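Local atomic coordinates of choline/ethanolamine kinase family protein (Mesorhizobium loti, PDB entry 3DXQ), a protein that probably acts as a kinase of the choline/ethanolamine type, transferring phosphate to a small amino alcohol such as ethanolamine. Residues Met202-Trp207 with Val244-Met249; Glu98-Arg103 with Gly216-Asn221; Pro15-Tyr20 with Phe35-Leu40; Pro72-Val77 with Met84-Ile89. All coordinates share one frame; numbering follows the deposited sequence.

Contact 1 (Met202-Trp207 with Val244-Met249); sequences MNDPLW and VIYKAM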
loop_
_atom_site.group_PDB
_atom_site.type_symbol
_atom_site.label_atom_id
_atom_site.label_comp_id
_atom_site.label_asym_id
_atom_site.label_seq_id
_atom_site.Cartn_x
_atom_site.Cartn_y
_atom_site.Cartn_z
HETATM N N MSE A 202 6.408 -10.086 4.447
HETATM C CA MSE A 202 6.615 -10.009 5.880
HETATM C C MSE A 202 7.303 -8.659 6.061
HETATM O O MSE A 202 8.169 -8.305 5.259
HETATM C CB MSE A 202 7.507 -11.146 6.374
HETATM C CG MSE A 202 6.989 -12.530 6.083
HETATM SE SE MSE A 202 5.124 -12.737 6.685
HETATM C CE MSE A 202 5.443 -12.517 8.650
ATOM N N ASN A 203 6.905 -7.910 7.094
ATOM C CA ASN A 203 7.385 -6.568 7.316
ATOM C C ASN A 203 7.086 -6.126 8.754
ATOM O O ASN A 203 6.419 -6.837 9.524
ATOM C CB ASN A 203 6.679 -5.637 6.319
ATOM C CG ASN A 203 7.383 -4.291 6.144
ATOM O OD1 ASN A 203 8.409 -4.020 6.753
ATOM N ND2 ASN A 203 6.814 -3.445 5.302
ATOM N N ASP A 204 7.623 -4.963 9.122
ATOM C CA ASP A 204 7.275 -4.297 10.375
ATOM C C ASP A 204 5.830 -3.839 10.211
ATOM O O ASP A 204 5.562 -2.999 9.364
ATOM C CB ASP A 204 8.186 -3.100 10.573
ATOM C CG ASP A 204 7.968 -2.392 11.879
ATOM O OD1 ASP A 204 6.939 -2.637 12.548
ATOM O OD2 ASP A 204 8.855 -1.562 12.210
ATOM N N PRO A 205 4.898 -4.389 11.014
ATOM C CA PRO A 205 3.490 -4.081 10.891
ATOM C C PRO A 205 3.188 -2.600 10.805
ATOM O O PRO A 205 2.227 -2.220 10.140
ATOM C CB PRO A 205 2.892 -4.655 12.192
ATOM C CG PRO A 205 4.040 -4.935 13.076
ATOM C CD PRO A 205 5.134 -5.294 12.149
ATOM N N LEU A 206 3.984 -1.770 11.472
ATOM C CA LEU A 206 3.751 -0.327 11.457
ATOM C C LEU A 206 4.102 0.350 10.139
ATOM O O LEU A 206 3.851 1.553 9.962
ATOM C CB LEU A 206 4.459 0.363 12.642
ATOM C CG LEU A 206 3.998 -0.154 13.998
ATOM C CD1 LEU A 206 4.419 0.767 15.115
ATOM C CD2 LEU A 206 2.473 -0.413 14.017
ATOM N N TRP A 207 4.676 -0.398 9.206
ATOM C CA TRP A 207 4.908 0.164 7.882
ATOM C C TRP A 207 3.559 0.402 7.211
ATOM O O TRP A 207 3.366 1.422 6.541
ATOM C CB TRP A 207 5.728 -0.759 7.001
ATOM C CG TRP A 207 5.602 -0.397 5.585
ATOM C CD1 TRP A 207 4.638 -0.822 4.716
ATOM C CD2 TRP A 207 6.453 0.484 4.852
ATOM N NE1 TRP A 207 4.837 -0.256 3.477
ATOM C CE2 TRP A 207 5.952 0.539 3.528
ATOM C CE3 TRP A 207 7.593 1.217 5.176
ATOM C CZ2 TRP A 207 6.540 1.305 2.545
ATOM C CZ3 TRP A 207 8.186 1.986 4.193
ATOM C CH2 TRP A 207 7.656 2.030 2.890
ATOM N N VAL A 244 5.599 7.453 12.301
ATOM C CA VAL A 244 6.105 8.694 11.711
ATOM C C VAL A 244 7.358 8.420 10.855
ATOM O O VAL A 244 7.504 8.974 9.769
ATOM C CB VAL A 244 6.342 9.739 12.793
ATOM C CG1 VAL A 244 7.044 10.969 12.239
ATOM C CG2 VAL A 244 5.013 10.109 13.413
ATOM N N ILE A 245 8.231 7.534 11.327
ATOM C CA ILE A 245 9.444 7.174 10.594
ATOM C C ILE A 245 9.105 6.583 9.220
ATOM O O ILE A 245 9.715 6.955 8.190
ATOM C CB ILE A 245 10.313 6.179 11.412
ATOM C CG1 ILE A 245 11.150 6.946 12.433
ATOM C CG2 ILE A 245 11.244 5.391 10.527
ATOM C CD1 ILE A 245 12.051 7.961 11.791
ATOM N N TYR A 246 8.125 5.683 9.204
ATOM C CA TYR A 246 7.692 5.066 7.957
ATOM C C TYR A 246 6.949 6.056 7.057
ATOM O O TYR A 246 7.074 5.977 5.832
ATOM C CB TYR A 246 6.860 3.799 8.218
ATOM C CG TYR A 246 7.682 2.673 8.829
ATOM C CD1 TYR A 246 8.884 2.272 8.260
ATOM C CD2 TYR A 246 7.247 2.006 9.966
ATOM C CE1 TYR A 246 9.649 1.247 8.822
ATOM C CE2 TYR A 246 7.994 0.968 10.534
ATOM C CZ TYR A 246 9.201 0.593 9.957
ATOM O OH TYR A 246 9.944 -0.440 10.511
ATOM N N LYS A 247 6.181 6.978 7.638
ATOM C CA LYS A 247 5.597 8.040 6.823
ATOM C C LYS A 247 6.711 8.658 5.970
ATOM O O LYS A 247 6.568 8.791 4.765
ATOM C CB LYS A 247 4.957 9.133 7.680
ATOM C CG LYS A 247 3.511 8.928 8.090
ATOM C CD LYS A 247 3.126 10.000 9.108
ATOM C CE LYS A 247 1.722 10.536 8.924
ATOM N NZ LYS A 247 1.285 11.428 10.053
ATOM N N ALA A 248 7.834 9.000 6.596
ATOM C CA ALA A 248 8.945 9.621 5.874
ATOM C C ALA A 248 9.573 8.653 4.872
ATOM O O ALA A 248 9.763 9.008 3.716
ATOM C CB ALA A 248 10.015 10.165 6.851
HETATM N N MSE A 249 9.898 7.441 5.307
HETATM C CA MSE A 249 10.551 6.469 4.427
HETATM C C MSE A 249 9.686 6.035 3.265
HETATM O O MSE A 249 10.199 5.738 2.195
HETATM C CB MSE A 249 10.976 5.230 5.206
HETATM C CG MSE A 249 12.128 5.444 6.168
HETATM SE SE MSE A 249 13.570 6.554 5.409
HETATM C CE MSE A 249 15.002 5.873 6.454
#
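The ring of Tyr246 has CB of Trp207 over one face, 4.3 Å above its plane and close to the centre, and OD2 of Asp204 at its edge, in the ring plane. The indole offers Tyr246 its rim: Trp207 CE3 comes to 3.5 Å from Tyr246 CD1 with the two planes at 68°, an oblique pairing, and CB of Met249 lies farther along the same rim. In this kinase-like fold the contact joins the turn into helix 206-215 to the long helix 237-263. Asp204 has CG anti to its backbone nitrogen (chi1 -176°), which carries the carboxylate across to the phenol; its plane stands at 88° to the ring. Tyr246 OH donates to OD2 in the model, but the separation of 2.3 Å is too short to be taken literally. The other oxygen, OD1, accepts from Leu206 N at 3.3 Å, from above the carboxylate plane, a bond that caps the start of the helix, and also forms a salt bridge with Arg242. One buried carboxylate thus ties the turn to helix 237-263, and the nearby arginine probably helps to keep it charged. Leu130 of helix 130-141 packs against both aromatic residues. At the polar end of the indole, Trp207 NE1 is satisfied by the carbonyl of Cys178. The Leu206 carbonyl oxygen lies obliquely to the Tyr246 ring, 3.4 Å from Tyr246 CD2.

Contact 2 (Glu98-Arg103 with Gly216-Asn221); sequences EKFKTR and GKFNAN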
loop_
_atom_site.group_PDB
_atom_site.type_symbol
_atom_site.label_atom_id
_atom_site.label_comp_id
_atom_site.label_asym_id
_atom_site.label_seq_id
_atom_site.Cartn_x
_atom_site.Cartn_y
_atom_site.Cartn_z
ATOM N N GLU A 98 -10.206 11.869 0.755
ATOM C CA GLU A 98 -11.419 12.620 1.060
ATOM C C GLU A 98 -12.410 11.783 1.867
ATOM O O GLU A 98 -12.910 12.231 2.891
ATOM C CB GLU A 98 -12.070 13.155 -0.225
ATOM C CG GLU A 98 -13.224 14.120 0.019
ATOM C CD GLU A 98 -13.943 14.579 -1.266
ATOM O OE1 GLU A 98 -13.365 14.473 -2.379
ATOM O OE2 GLU A 98 -15.099 15.067 -1.151
ATOM N N LYS A 99 -12.678 10.561 1.431
ATOM C CA LYS A 99 -13.622 9.716 2.161
ATOM C C LYS A 99 -13.134 9.325 3.558
ATOM O O LYS A 99 -13.958 9.010 4.429
ATOM C CB LYS A 99 -13.981 8.466 1.362
ATOM C CG LYS A 99 -14.773 8.745 0.079
ATOM C CD LYS A 99 -14.573 7.577 -0.909
ATOM C CE LYS A 99 -15.348 7.742 -2.201
ATOM N NZ LYS A 99 -16.763 7.399 -1.973
ATOM N N PHE A 100 -11.814 9.342 3.773
ATOM C CA PHE A 100 -11.249 9.032 5.095
ATOM C C PHE A 100 -11.489 10.137 6.117
ATOM O O PHE A 100 -11.459 9.890 7.305
ATOM C CB PHE A 100 -9.756 8.661 5.023
ATOM C CG PHE A 100 -9.508 7.163 4.904
ATOM C CD1 PHE A 100 -9.832 6.309 5.952
ATOM C CD2 PHE A 100 -8.939 6.619 3.765
ATOM C CE1 PHE A 100 -9.610 4.934 5.849
ATOM C CE2 PHE A 100 -8.700 5.274 3.663
ATOM C CZ PHE A 100 -9.042 4.419 4.715
ATOM N N LYS A 101 -11.710 11.356 5.644
ATOM C CA LYS A 101 -12.133 12.478 6.500
ATOM C C LYS A 101 -13.677 12.453 6.591
ATOM O O LYS A 101 -14.257 12.714 7.633
ATOM C CB LYS A 101 -11.714 13.837 5.900
ATOM C CG LYS A 101 -10.257 14.012 5.476
ATOM C CD LYS A 101 -9.356 14.609 6.560
ATOM C CE LYS A 101 -8.104 15.291 5.964
ATOM N NZ LYS A 101 -7.366 14.462 4.987
ATOM N N THR A 102 -14.325 12.129 5.479
ATOM C CA THR A 102 -15.796 12.139 5.350
ATOM C C THR A 102 -16.571 11.047 6.096
ATOM O O THR A 102 -17.655 11.303 6.611
ATOM C CB THR A 102 -16.190 12.036 3.836
ATOM O OG1 THR A 102 -16.207 13.354 3.271
ATOM C CG2 THR A 102 -17.573 11.355 3.611
ATOM N N ARG A 103 -16.045 9.830 6.126
ATOM C CA ARG A 103 -16.795 8.708 6.696
ATOM C C ARG A 103 -16.313 8.466 8.117
ATOM O O ARG A 103 -15.223 7.935 8.323
ATOM C CB ARG A 103 -16.644 7.462 5.806
ATOM C CG ARG A 103 -17.067 7.725 4.347
ATOM C CD ARG A 103 -16.681 6.615 3.371
ATOM N NE ARG A 103 -17.315 5.339 3.703
ATOM C CZ ARG A 103 -18.587 5.036 3.457
ATOM N NH1 ARG A 103 -19.386 5.913 2.857
ATOM N NH2 ARG A 103 -19.072 3.857 3.807
ATOM N N GLY A 216 -3.237 8.582 2.645
ATOM C CA GLY A 216 -4.543 9.204 2.939
ATOM C C GLY A 216 -4.509 10.657 3.381
ATOM O O GLY A 216 -5.558 11.242 3.660
ATOM N N LYS A 217 -3.306 11.228 3.452
ATOM C CA LYS A 217 -3.111 12.592 3.948
ATOM C C LYS A 217 -3.797 12.728 5.298
ATOM O O LYS A 217 -4.568 13.653 5.526
ATOM C CB LYS A 217 -3.659 13.629 2.963
ATOM C CG LYS A 217 -3.270 13.392 1.509
ATOM C CD LYS A 217 -3.470 14.639 0.646
ATOM C CE LYS A 217 -3.276 14.323 -0.841
ATOM N NZ LYS A 217 -3.220 15.543 -1.710
ATOM N N PHE A 218 -3.514 11.780 6.185
ATOM C CA PHE A 218 -4.142 11.736 7.499
ATOM C C PHE A 218 -3.635 12.829 8.379
ATOM O O PHE A 218 -2.441 13.074 8.423
ATOM C CB PHE A 218 -3.836 10.413 8.193
ATOM C CG PHE A 218 -4.745 9.297 7.814
ATOM C CD1 PHE A 218 -5.360 9.256 6.570
ATOM C CD2 PHE A 218 -4.923 8.225 8.687
ATOM C CE1 PHE A 218 -6.197 8.207 6.232
ATOM C CE2 PHE A 218 -5.753 7.164 8.349
ATOM C CZ PHE A 218 -6.389 7.150 7.126
ATOM N N ASN A 219 -4.529 13.486 9.093
ATOM C CA ASN A 219 -4.085 14.501 10.052
ATOM C C ASN A 219 -3.821 13.782 11.377
ATOM O O ASN A 219 -4.082 12.593 11.497
ATOM C CB ASN A 219 -5.100 15.651 10.193
ATOM C CG ASN A 219 -6.466 15.171 10.608
ATOM O OD1 ASN A 219 -6.613 14.141 11.286
ATOM N ND2 ASN A 219 -7.477 15.892 10.190
ATOM N N ALA A 220 -3.296 14.522 12.354
ATOM C CA ALA A 220 -2.964 13.977 13.671
ATOM C C ALA A 220 -4.102 13.171 14.273
ATOM O O ALA A 220 -3.873 12.104 14.840
ATOM C CB ALA A 220 -2.580 15.091 14.611
ATOM N N ASN A 221 -5.315 13.697 14.166
ATOM C CA ASN A 221 -6.498 13.057 14.733
ATOM C C ASN A 221 -6.775 11.690 14.122
ATOM O O ASN A 221 -7.055 10.743 14.831
ATOM C CB ASN A 221 -7.719 13.967 14.561
ATOM C CG ASN A 221 -7.604 15.215 15.376
ATOM O OD1 ASN A 221 -7.788 16.333 14.876
ATOM N ND2 ASN A 221 -7.241 15.047 16.642
#
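Phe100 reaches from helix 97-102 to Phe218, and its CB and most of the near half of its ring meet one edge of Phe218. Its CB lies 3.8 Å from Phe218 CE1, and CG is slightly nearer to that atom. Further out the neighbour changes: CD1 of Phe100 faces Phe218 CZ at 3.7 Å and CE1 is still within 4.1 Å of it, while CD2 stays beside Phe218 CE1. At the tip, Phe100 CZ is about 4.5 Å from Phe218 CZ, and the contact falls off. The result is an edge-to-face (T-shaped) pair, with the CE1-CZ edge of Phe218 turned to the face of Phe100, offset toward its rim, and the planes at 60°. Leu212 of helix 206-215 touches both rings. An alanine in place of Phe100 would probably open a gap beneath the edge of Phe218 and leave that ring free to shift. Next to this apolar pair, Lys101 bends at chi2 (-93°) and again at chi4, and NZ donates to Lys217 O at 3.0 Å from above the carbonyl plane. Lys217 is the first residue to leave helical geometry after helix 206-215. The lysine charge therefore sits at a helix C-terminus, an arrangement likely to be electrostatically favourable, while the two phenylalanines supply the buried apolar half of the contact.

Contact 3 (Pro15-Tyr20 with Phe35-Leu40); sequences PMLAGY and FRAGDL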
loop_
_atom_site.group_PDB
_atom_site.type_symbol
_atom_site.label_atom_id
_atom_site.label_comp_id
_atom_site.label_asym_id
_atom_site.label_seq_id
_atom_site.Cartn_x
_atom_site.Cartn_y
_atom_site.Cartn_z
ATOM N N PRO A 15 -14.547 -20.278 -16.858
ATOM C CA PRO A 15 -15.855 -20.945 -16.918
ATOM C C PRO A 15 -16.927 -20.261 -16.082
ATOM O O PRO A 15 -18.038 -20.088 -16.555
ATOM C CB PRO A 15 -15.567 -22.356 -16.382
ATOM C CG PRO A 15 -14.127 -22.567 -16.618
ATOM C CD PRO A 15 -13.497 -21.211 -16.402
HETATM N N MSE A 16 -16.603 -19.850 -14.866
HETATM C CA MSE A 16 -17.604 -19.182 -14.001
HETATM C C MSE A 16 -18.077 -17.788 -14.455
HETATM O O MSE A 16 -19.105 -17.302 -13.985
HETATM C CB MSE A 16 -17.156 -19.123 -12.543
HETATM C CG MSE A 16 -15.672 -19.084 -12.318
HETATM SE SE MSE A 16 -15.246 -18.379 -10.577
HETATM C CE MSE A 16 -16.909 -18.416 -9.692
ATOM N N LEU A 17 -17.335 -17.143 -15.350
ATOM C CA LEU A 17 -17.799 -15.898 -15.943
ATOM C C LEU A 17 -18.299 -16.083 -17.379
ATOM O O LEU A 17 -19.085 -15.274 -17.857
ATOM C CB LEU A 17 -16.695 -14.851 -15.904
ATOM C CG LEU A 17 -16.331 -14.338 -14.514
ATOM C CD1 LEU A 17 -15.163 -13.365 -14.611
ATOM C CD2 LEU A 17 -17.525 -13.674 -13.880
ATOM N N ALA A 18 -17.856 -17.137 -18.066
ATOM C CA ALA A 18 -18.256 -17.393 -19.466
ATOM C C ALA A 18 -19.743 -17.149 -19.710
ATOM O O ALA A 18 -20.594 -17.472 -18.869
ATOM C CB ALA A 18 -17.889 -18.825 -19.879
ATOM N N GLY A 19 -20.048 -16.564 -20.862
ATOM C CA GLY A 19 -21.429 -16.299 -21.256
ATOM C C GLY A 19 -22.168 -15.281 -20.397
ATOM O O GLY A 19 -23.396 -15.341 -20.276
ATOM N N TYR A 20 -21.430 -14.356 -19.785
ATOM C CA TYR A 20 -22.030 -13.256 -19.040
ATOM C C TYR A 20 -22.230 -12.113 -20.011
ATOM O O TYR A 20 -21.260 -11.482 -20.461
ATOM C CB TYR A 20 -21.125 -12.809 -17.907
ATOM C CG TYR A 20 -21.558 -11.518 -17.264
ATOM C CD1 TYR A 20 -22.543 -11.509 -16.281
ATOM C CD2 TYR A 20 -20.971 -10.306 -17.624
ATOM C CE1 TYR A 20 -22.940 -10.320 -15.671
ATOM C CE2 TYR A 20 -21.363 -9.120 -17.030
ATOM C CZ TYR A 20 -22.353 -9.132 -16.061
ATOM O OH TYR A 20 -22.738 -7.961 -15.464
ATOM N N PHE A 35 -12.867 -5.209 -13.535
ATOM C CA PHE A 35 -14.241 -5.064 -13.972
ATOM C C PHE A 35 -15.229 -5.884 -13.162
ATOM O O PHE A 35 -15.008 -7.052 -12.898
ATOM C CB PHE A 35 -14.352 -5.508 -15.428
ATOM C CG PHE A 35 -13.491 -4.728 -16.342
ATOM C CD1 PHE A 35 -13.967 -3.571 -16.937
ATOM C CD2 PHE A 35 -12.187 -5.121 -16.578
ATOM C CE1 PHE A 35 -13.170 -2.840 -17.771
ATOM C CE2 PHE A 35 -11.375 -4.384 -17.407
ATOM C CZ PHE A 35 -11.866 -3.240 -18.006
ATOM N N ARG A 36 -16.348 -5.286 -12.804
ATOM C CA ARG A 36 -17.374 -6.025 -12.098
ATOM C C ARG A 36 -18.289 -6.714 -13.107
ATOM O O ARG A 36 -18.855 -6.037 -13.950
ATOM C CB ARG A 36 -18.172 -5.078 -11.220
ATOM C CG ARG A 36 -19.150 -5.794 -10.347
ATOM C CD ARG A 36 -20.079 -4.840 -9.683
ATOM N NE ARG A 36 -21.334 -5.515 -9.399
ATOM C CZ ARG A 36 -22.400 -4.912 -8.890
ATOM N NH1 ARG A 36 -22.356 -3.613 -8.588
ATOM N NH2 ARG A 36 -23.502 -5.627 -8.675
ATOM N N ALA A 37 -18.409 -8.044 -13.024
ATOM C CA ALA A 37 -19.253 -8.840 -13.907
ATOM C C ALA A 37 -20.246 -9.598 -13.048
ATOM O O ALA A 37 -19.899 -10.623 -12.461
ATOM C CB ALA A 37 -18.408 -9.802 -14.704
ATOM N N GLY A 38 -21.477 -9.098 -12.969
ATOM C CA GLY A 38 -22.503 -9.708 -12.125
ATOM C C GLY A 38 -22.183 -9.399 -10.677
ATOM O O GLY A 38 -22.208 -8.250 -10.262
ATOM N N ASP A 39 -21.845 -10.439 -9.923
ATOM C CA ASP A 39 -21.456 -10.326 -8.519
ATOM C C ASP A 39 -19.988 -10.735 -8.321
ATOM O O ASP A 39 -19.530 -10.898 -7.199
ATOM C CB ASP A 39 -22.393 -11.204 -7.678
ATOM C CG ASP A 39 -23.853 -10.874 -7.927
ATOM O OD1 ASP A 39 -24.188 -9.689 -7.834
ATOM O OD2 ASP A 39 -24.665 -11.775 -8.236
ATOM N N LEU A 40 -19.259 -10.916 -9.421
ATOM C CA LEU A 40 -17.858 -11.317 -9.351
ATOM C C LEU A 40 -17.045 -10.163 -9.928
ATOM O O LEU A 40 -17.591 -9.337 -10.638
ATOM C CB LEU A 40 -17.634 -12.609 -10.147
ATOM C CG LEU A 40 -18.479 -13.822 -9.754
ATOM C CD1 LEU A 40 -18.341 -14.948 -10.770
ATOM C CD2 LEU A 40 -18.111 -14.325 -8.387
#
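The hydroxyl of Tyr20 hydrogen-bonds to the carbonyl oxygen of Pro23, and Gly38 N lies 3.0 Å from the same OH. Tyr20 packs against the type II' turn Ala37-Leu40, the tight hairpin turn between strands 32-37 and 40-45 of the five-stranded antiparallel sheet. With CG anti to the backbone nitrogen (chi1 169°), its ring reaches over the turn and lays a face on Ala37, whose CB makes a CH-pi contact 4.1 Å from the ring centroid. With an alanine in place of Tyr20, Ala37 would probably lose the ring over its methyl group and the Pro23 carbonyl its hydroxyl partner. Alongside, Leu17 sends CD2 to Leu40 CD1 at 3.5 Å and also touches Ala37 CB, so the loop after helix 3-10 closes over this end of the sheet. Inside the turn, Ala37 N bonds to Leu40 O at 2.8 Å. Arg36 NE, 3.0 Å from Gly38 O, approaches it nearly along the C=O axis, with a weaker bond from NH2.

Contact 4 (Pro72-Val77 with Met84-Ile89); sequences PEVLHV and MVTRYI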
loop_
_atom_site.group_PDB
_atom_site.type_symbol
_atom_site.label_atom_id
_atom_site.label_comp_id
_atom_site.label_asym_id
_atom_site.label_seq_id
_atom_site.Cartn_x
_atom_site.Cartn_y
_atom_site.Cartn_z
ATOM N N PRO A 72 -11.222 -10.063 0.025
ATOM C CA PRO A 72 -12.324 -10.835 -0.520
ATOM C C PRO A 72 -11.842 -12.189 -1.017
ATOM O O PRO A 72 -10.663 -12.339 -1.362
ATOM C CB PRO A 72 -12.809 -9.993 -1.701
ATOM C CG PRO A 72 -12.233 -8.633 -1.485
ATOM C CD PRO A 72 -10.973 -8.820 -0.724
ATOM N N GLU A 73 -12.747 -13.163 -0.999
ATOM C CA GLU A 73 -12.498 -14.489 -1.505
ATOM C C GLU A 73 -11.865 -14.468 -2.893
ATOM O O GLU A 73 -12.284 -13.700 -3.753
ATOM C CB GLU A 73 -13.817 -15.245 -1.627
ATOM C CG GLU A 73 -14.105 -16.223 -0.536
ATOM C CD GLU A 73 -15.068 -17.280 -1.021
ATOM O OE1 GLU A 73 -16.213 -16.911 -1.382
ATOM O OE2 GLU A 73 -14.660 -18.471 -1.068
ATOM N N VAL A 74 -10.870 -15.325 -3.107
ATOM C CA VAL A 74 -10.228 -15.467 -4.409
ATOM C C VAL A 74 -10.784 -16.725 -5.043
ATOM O O VAL A 74 -10.482 -17.823 -4.607
ATOM C CB VAL A 74 -8.705 -15.572 -4.280
ATOM C CG1 VAL A 74 -8.087 -15.948 -5.604
ATOM C CG2 VAL A 74 -8.150 -14.282 -3.785
ATOM N N LEU A 75 -11.607 -16.562 -6.066
ATOM C CA LEU A 75 -12.317 -17.687 -6.661
ATOM C C LEU A 75 -11.598 -18.321 -7.836
ATOM O O LEU A 75 -11.904 -19.457 -8.197
ATOM C CB LEU A 75 -13.711 -17.248 -7.105
ATOM C CG LEU A 75 -14.523 -16.581 -5.988
ATOM C CD1 LEU A 75 -15.873 -16.144 -6.525
ATOM C CD2 LEU A 75 -14.684 -17.509 -4.770
ATOM N N HIS A 76 -10.645 -17.620 -8.440
ATOM C CA HIS A 76 -9.988 -18.191 -9.601
ATOM C C HIS A 76 -8.737 -17.430 -9.961
ATOM O O HIS A 76 -8.655 -16.231 -9.765
ATOM C CB HIS A 76 -10.968 -18.229 -10.788
ATOM C CG HIS A 76 -10.472 -19.015 -11.957
ATOM N ND1 HIS A 76 -10.703 -18.635 -13.262
ATOM C CD2 HIS A 76 -9.728 -20.144 -12.020
ATOM C CE1 HIS A 76 -10.141 -19.508 -14.080
ATOM N NE2 HIS A 76 -9.537 -20.429 -13.350
ATOM N N VAL A 77 -7.742 -18.156 -10.448
ATOM C CA VAL A 77 -6.507 -17.550 -10.905
ATOM C C VAL A 77 -6.146 -18.244 -12.204
ATOM O O VAL A 77 -6.417 -19.433 -12.379
ATOM C CB VAL A 77 -5.396 -17.715 -9.888
ATOM C CG1 VAL A 77 -4.138 -17.004 -10.360
ATOM C CG2 VAL A 77 -5.843 -17.169 -8.561
HETATM N N MSE A 84 -7.431 -12.724 -12.366
HETATM C CA MSE A 84 -7.957 -13.180 -11.077
HETATM C C MSE A 84 -9.440 -12.830 -10.904
HETATM O O MSE A 84 -9.869 -11.708 -11.213
HETATM C CB MSE A 84 -7.114 -12.580 -9.954
HETATM C CG MSE A 84 -7.448 -13.066 -8.577
HETATM SE SE MSE A 84 -6.536 -11.978 -7.225
HETATM C CE MSE A 84 -4.781 -12.784 -7.352
ATOM N N VAL A 85 -10.223 -13.805 -10.440
ATOM C CA VAL A 85 -11.635 -13.577 -10.154
ATOM C C VAL A 85 -11.868 -13.566 -8.646
ATOM O O VAL A 85 -11.535 -14.522 -7.955
ATOM C CB VAL A 85 -12.529 -14.641 -10.772
ATOM C CG1 VAL A 85 -13.995 -14.270 -10.523
ATOM C CG2 VAL A 85 -12.230 -14.795 -12.269
ATOM N N THR A 86 -12.425 -12.472 -8.142
ATOM C CA THR A 86 -12.767 -12.355 -6.740
ATOM C C THR A 86 -14.258 -12.123 -6.626
ATOM O O THR A 86 -14.930 -11.912 -7.626
ATOM C CB THR A 86 -12.022 -11.186 -6.090
ATOM O OG1 THR A 86 -12.357 -9.973 -6.771
ATOM C CG2 THR A 86 -10.543 -11.412 -6.180
ATOM N N ARG A 87 -14.770 -12.155 -5.407
ATOM C CA ARG A 87 -16.174 -11.923 -5.201
ATOM C C ARG A 87 -16.367 -10.434 -5.003
ATOM O O ARG A 87 -15.556 -9.784 -4.347
ATOM C CB ARG A 87 -16.704 -12.739 -4.019
ATOM C CG ARG A 87 -18.177 -12.486 -3.755
ATOM C CD ARG A 87 -18.860 -13.619 -3.006
ATOM N NE ARG A 87 -19.486 -14.548 -3.935
ATOM C CZ ARG A 87 -19.025 -15.752 -4.236
ATOM N NH1 ARG A 87 -17.924 -16.241 -3.688
ATOM N NH2 ARG A 87 -19.687 -16.477 -5.090
ATOM N N TYR A 88 -17.428 -9.894 -5.588
ATOM C CA TYR A 88 -17.734 -8.492 -5.427
ATOM C C TYR A 88 -18.463 -8.287 -4.122
ATOM O O TYR A 88 -19.414 -9.005 -3.818
ATOM C CB TYR A 88 -18.604 -7.941 -6.554
ATOM C CG TYR A 88 -18.986 -6.486 -6.357
ATOM C CD1 TYR A 88 -18.028 -5.475 -6.442
ATOM C CD2 TYR A 88 -20.303 -6.119 -6.093
ATOM C CE1 TYR A 88 -18.370 -4.127 -6.272
ATOM C CE2 TYR A 88 -20.658 -4.770 -5.928
ATOM C CZ TYR A 88 -19.680 -3.785 -6.018
ATOM O OH TYR A 88 -20.017 -2.464 -5.849
ATOM N N ILE A 89 -18.015 -7.264 -3.401
ATOM C CA ILE A 89 -18.603 -6.813 -2.148
ATOM C C ILE A 89 -19.632 -5.694 -2.383
ATOM O O ILE A 89 -19.277 -4.520 -2.594
ATOM C CB ILE A 89 -17.499 -6.280 -1.256
ATOM C CG1 ILE A 89 -16.550 -7.420 -0.932
ATOM C CG2 ILE A 89 -18.074 -5.682 0.015
ATOM C CD1 ILE A 89 -15.263 -6.942 -0.292
#
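Glu73 and Arg87 lie side by side and point the same way, their carboxylate and guanidinium planes only 22° apart. OE1 of Glu73 meets NH1 of Arg87 at the edge of the guanidinium, forming a salt bridge of 2.9 Å. Leu75 crosses the arginine obliquely and sets CD1 over a face of that group, 3.5 Å from NH1; the bend of Arg87 at chi3 (-94°) turns the guanidinium back toward both partners. At the same end of the hairpin, Pro72 and Ile89 cross at about a right angle, Pro72 CG touching Ile89 CD1 at 3.7 Å. On one face of the sheet CG1 of Val74 packs against CG of Met84 at 4.2 Å, with Val77 close by; on the other, CB of His76 packs 3.9 Å from CB of Val85. A classic beta bulge, with Leu75 and His76 both opposite Val85, inserts one extra residue, so that Val74 and Val77 fall on the same face although three residues apart. The Val85 carbonyl oxygen accepts from Leu75 N at 2.8 Å and weakly from His76 N, and Val85 N donates to His76 O at 3.0 Å. Strand 74-77 is outermost in the five-stranded sheet, and strand 84-87 bonds on its other side to strand 40-45. The Val74, Val77 and Met84 face packs on helix 55-67, while His76 and Val85 meet the loop carrying Ile14 and Leu17.

Contacts 3 and 4 both reach the five-stranded sheet of the N-terminal lobe, with centres 11 Å apart. They touch directly: Asp39 O and Tyr88 N, 2.8 Å apart, probably form a hydrogen bond, and Leu40 CD2 packs on Leu75 CD1 at 3.4 Å. Contacts 1 and 2 lie in the helical part, centres 19 Å apart and nearest atoms about 4 Å, with helix 206-215 running from one to the other. Contact 1 is about 28 Å from contact 4 and 37 Å from contact 3, centre to centre, across the middle of the chain. By analogy with related kinases, the nucleotide probably binds in the cleft between the lobe of contacts 3 and 4 and this helical part.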